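Local coordinates for ABC transporter periplasmic peptide-binding protein (Pseudoalteromonas, PDB 4QFL) that binds dipeptides in the periplasm, here Ala-Phe, probably to hand them to an ABC transporter for uptake, at residues A[184-192]-A[201-209]. Residues are numbered along the deposited sequence; the frame is centred on the assembly and turned at random.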
loop_
_atom_site.group_PDB
_atom_site.type_symbol
_atom_site.label_atom_id
_atom_site.label_comp_id
_atom_site.label_asym_id
_atom_site.label_seq_id
_atom_site.Cartn_x
_atom_site.Cartn_y
_atom_site.Cartn_z
ATOM N N VAL A 184 0.952 6.947 11.422
ATOM C CA VAL A 184 0.045 7.138 12.552
ATOM C C VAL A 184 0.819 7.589 13.762
ATOM O O VAL A 184 2.037 7.431 13.818
ATOM C CB VAL A 184 -0.708 5.866 12.916
ATOM C CG1 VAL A 184 -1.501 5.355 11.715
ATOM C CG2 VAL A 184 0.247 4.810 13.438
ATOM N N VAL A 185 0.102 8.144 14.730
ATOM C CA VAL A 185 0.697 8.563 15.999
ATOM C C VAL A 185 0.585 7.497 17.094
ATOM O O VAL A 185 -0.513 7.006 17.384
ATOM C CB VAL A 185 0.037 9.852 16.508
ATOM C CG1 VAL A 185 0.592 10.220 17.874
ATOM C CG2 VAL A 185 0.265 10.973 15.514
ATOM N N LEU A 186 1.718 7.159 17.706
ATOM C CA LEU A 186 1.765 6.136 18.748
ATOM C C LEU A 186 1.865 6.733 20.150
ATOM O O LEU A 186 2.087 7.929 20.304
ATOM C CB LEU A 186 2.951 5.193 18.517
ATOM C CG LEU A 186 3.032 4.552 17.133
ATOM C CD1 LEU A 186 4.277 3.678 17.022
ATOM C CD2 LEU A 186 1.797 3.740 16.909
ATOM N N SER A 187 1.703 5.881 21.160
ATOM C CA SER A 187 1.778 6.291 22.565
ATOM C C SER A 187 3.171 6.156 23.174
ATOM O O SER A 187 3.678 5.043 23.341
ATOM C CB SER A 187 0.820 5.466 23.422
ATOM O OG SER A 187 1.072 5.715 24.798
ATOM N N LYS A 188 3.775 7.285 23.532
ATOM C CA LYS A 188 5.053 7.256 24.223
ATOM C C LYS A 188 4.907 6.694 25.628
ATOM O O LYS A 188 5.751 5.918 26.085
ATOM C CB LYS A 188 5.701 8.634 24.281
ATOM C CG LYS A 188 7.115 8.557 24.830
ATOM C CD LYS A 188 7.800 9.899 24.910
ATOM C CE LYS A 188 9.219 9.717 25.424
ATOM N NZ LYS A 188 9.959 11.002 25.544
ATOM N N GLU A 189 3.841 7.076 26.322
ATOM C CA GLU A 189 3.655 6.568 27.675
ATOM C C GLU A 189 3.564 5.046 27.685
ATOM O O GLU A 189 4.194 4.388 28.503
ATOM C CB GLU A 189 2.438 7.186 28.359
ATOM C CG GLU A 189 2.269 6.682 29.787
ATOM C CD GLU A 189 1.121 7.344 30.518
ATOM O OE1 GLU A 189 0.266 7.948 29.839
ATOM O OE2 GLU A 189 1.077 7.258 31.769
ATOM N N TYR A 190 2.784 4.489 26.770
ATOM C CA TYR A 190 2.681 3.044 26.645
ATOM C C TYR A 190 4.061 2.479 26.364
ATOM O O TYR A 190 4.513 1.554 27.037
ATOM C CB TYR A 190 1.711 2.684 25.517
ATOM C CG TYR A 190 1.462 1.203 25.307
ATOM C CD1 TYR A 190 1.305 0.333 26.381
ATOM C CD2 TYR A 190 1.354 0.683 24.030
ATOM C CE1 TYR A 190 1.075 -1.012 26.182
ATOM C CE2 TYR A 190 1.120 -0.654 23.821
ATOM C CZ TYR A 190 0.981 -1.503 24.899
ATOM O OH TYR A 190 0.739 -2.846 24.683
ATOM N N ALA A 191 4.739 3.055 25.382
ATOM C CA ALA A 191 6.063 2.567 24.987
ATOM C C ALA A 191 7.069 2.593 26.132
ATOM O O ALA A 191 7.833 1.652 26.306
ATOM C CB ALA A 191 6.590 3.355 23.809
ATOM N N MET A 192 7.066 3.674 26.905
ATOM C CA MET A 192 7.975 3.817 28.041
ATOM C C MET A 192 7.601 2.882 29.192
ATOM O O MET A 192 8.464 2.408 29.931
ATOM C CB MET A 192 7.996 5.274 28.515
ATOM C CG MET A 192 8.697 6.222 27.557
ATOM S SD MET A 192 10.207 5.480 26.886
ATOM C CE MET A 192 9.674 5.036 25.239
ATOM N N ASN A 201 8.524 -5.965 23.140
ATOM C CA ASN A 201 8.012 -6.865 22.115
ATOM C C ASN A 201 6.502 -6.837 22.033
ATOM O O ASN A 201 5.914 -7.385 21.105
ATOM C CB ASN A 201 8.452 -8.297 22.399
ATOM C CG ASN A 201 7.758 -8.891 23.625
ATOM O OD1 ASN A 201 7.642 -8.251 24.674
ATOM N ND2 ASN A 201 7.279 -10.114 23.489
ATOM N N LEU A 202 5.875 -6.213 23.022
ATOM C CA LEU A 202 4.423 -6.182 23.107
ATOM C C LEU A 202 3.860 -4.950 22.447
ATOM O O LEU A 202 2.681 -4.909 22.124
ATOM C CB LEU A 202 3.986 -6.182 24.564
ATOM C CG LEU A 202 3.766 -7.542 25.204
ATOM C CD1 LEU A 202 4.709 -8.595 24.635
ATOM C CD2 LEU A 202 3.904 -7.416 26.706
ATOM N N PHE A 203 4.709 -3.946 22.258
ATOM C CA PHE A 203 4.256 -2.644 21.798
ATOM C C PHE A 203 3.493 -2.722 20.482
ATOM O O PHE A 203 2.422 -2.138 20.344
ATOM C CB PHE A 203 5.426 -1.661 21.698
ATOM C CG PHE A 203 4.996 -0.234 21.544
ATOM C CD1 PHE A 203 4.347 0.417 22.566
ATOM C CD2 PHE A 203 5.241 0.453 20.373
ATOM C CE1 PHE A 203 3.940 1.724 22.422
ATOM C CE2 PHE A 203 4.834 1.766 20.230
ATOM C CZ PHE A 203 4.187 2.395 21.257
ATOM N N ASP A 204 4.032 -3.465 19.524
ATOM C CA ASP A 204 3.429 -3.540 18.195
ATOM C C ASP A 204 2.275 -4.559 18.078
ATOM O O ASP A 204 1.555 -4.577 17.077
ATOM C CB ASP A 204 4.516 -3.831 17.150
ATOM C CG ASP A 204 5.508 -2.688 17.006
ATOM O OD1 ASP A 204 5.100 -1.533 17.199
ATOM O OD2 ASP A 204 6.695 -2.938 16.707
ATOM N N GLN A 205 2.101 -5.400 19.094
ATOM C CA GLN A 205 1.111 -6.475 19.035
ATOM C C GLN A 205 -0.162 -6.121 19.776
ATOM O O GLN A 205 -1.259 -6.530 19.395
ATOM C CB GLN A 205 1.665 -7.741 19.664
ATOM C CG GLN A 205 2.915 -8.267 19.032
ATOM C CD GLN A 205 3.314 -9.581 19.646
ATOM O OE1 GLN A 205 2.734 -10.619 19.332
ATOM N NE2 GLN A 205 4.297 -9.546 20.547
ATOM N N TYR A 206 0.001 -5.390 20.867
ATOM C CA TYR A 206 -1.120 -4.928 21.667
ATOM C C TYR A 206 -1.092 -3.422 21.635
ATOM O O TYR A 206 -0.446 -2.779 22.451
ATOM C CB TYR A 206 -1.011 -5.453 23.089
ATOM C CG TYR A 206 -1.070 -6.942 23.129
ATOM C CD1 TYR A 206 0.082 -7.694 22.991
ATOM C CD2 TYR A 206 -2.277 -7.604 23.276
ATOM C CE1 TYR A 206 0.043 -9.077 23.023
ATOM C CE2 TYR A 206 -2.332 -8.985 23.309
ATOM C CZ TYR A 206 -1.162 -9.718 23.184
ATOM O OH TYR A 206 -1.186 -11.092 23.213
ATOM N N PRO A 207 -1.795 -2.860 20.659
ATOM C CA PRO A 207 -1.648 -1.464 20.278
ATOM C C PRO A 207 -2.390 -0.506 21.194
ATOM O O PRO A 207 -3.410 -0.859 21.812
ATOM C CB PRO A 207 -2.267 -1.434 18.885
ATOM C CG PRO A 207 -3.305 -2.484 18.928
ATOM C CD PRO A 207 -2.790 -3.563 19.830
ATOM N N VAL A 208 -1.863 0.714 21.265
ATOM C CA VAL A 208 -2.571 1.826 21.864
ATOM C C VAL A 208 -2.547 2.985 20.894
ATOM O O VAL A 208 -1.485 3.461 20.517
ATOM C CB VAL A 208 -1.923 2.270 23.186
ATOM C CG1 VAL A 208 -2.590 3.532 23.700
ATOM C CG2 VAL A 208 -2.023 1.150 24.221
ATOM N N GLY A 209 -3.726 3.439 20.484
ATOM C CA GLY A 209 -3.831 4.540 19.552
ATOM C C GLY A 209 -4.749 5.610 20.078
ATOM O O GLY A 209 -5.084 5.626 21.256
HETATM O O HOH W 1 1.142 3.016 20.909
#
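Tyr-190, in the first turn of helix 188-196, reaches across to the loop that follows the same helix and donates its OH to Tyr-206 O. In this family 5 extracellular solute-binding protein, the N-capped start of the helix packs here against the loop leading from that helix toward strand 213-219; none of the residues of the two segments is among those lining the Ala-Phe pocket. The phenol bond is short, 2.5 Å from Tyr-190 OH to Tyr-206 O, and lies in the carbonyl plane with a C=O...O angle of 145°. Val-208 CG2 sits over one face of the Tyr-190 ring in a CH-pi contact, 3.6 Å from the ring centroid. Phe-203 meets the same ring obliquely, planes at 36°, the two side chains passing antiparallel to each other; Tyr-190 CD2 comes within 3.2 Å of Phe-203 CE1. A chi1 of -166° brings the Phe-203 ring against the start of the helix: Ala-191 CB rests on a face of that ring, 3.4 Å from Phe-203 CE1, while Ser-187 O and Leu-186 CD1 approach its edge.

One shell out, Ser-187 is the N-cap, its OG accepting from Tyr-190 N at 2.9 Å, and thereby helps to fix the backbone that carries the tyrosine. Tyr-132 and Phe-107 add further aromatic rings, against Phe-203 and Tyr-190 respectively, and Asp-204 ties the loop to Arg-124 of helix 115-126 by a salt bridge. At the edge of the Tyr-190 ring, in its plane, a water joins the two backbones, accepting from Ser-187 N at 2.9 Å and donating to Val-208 O at 2.7 Å.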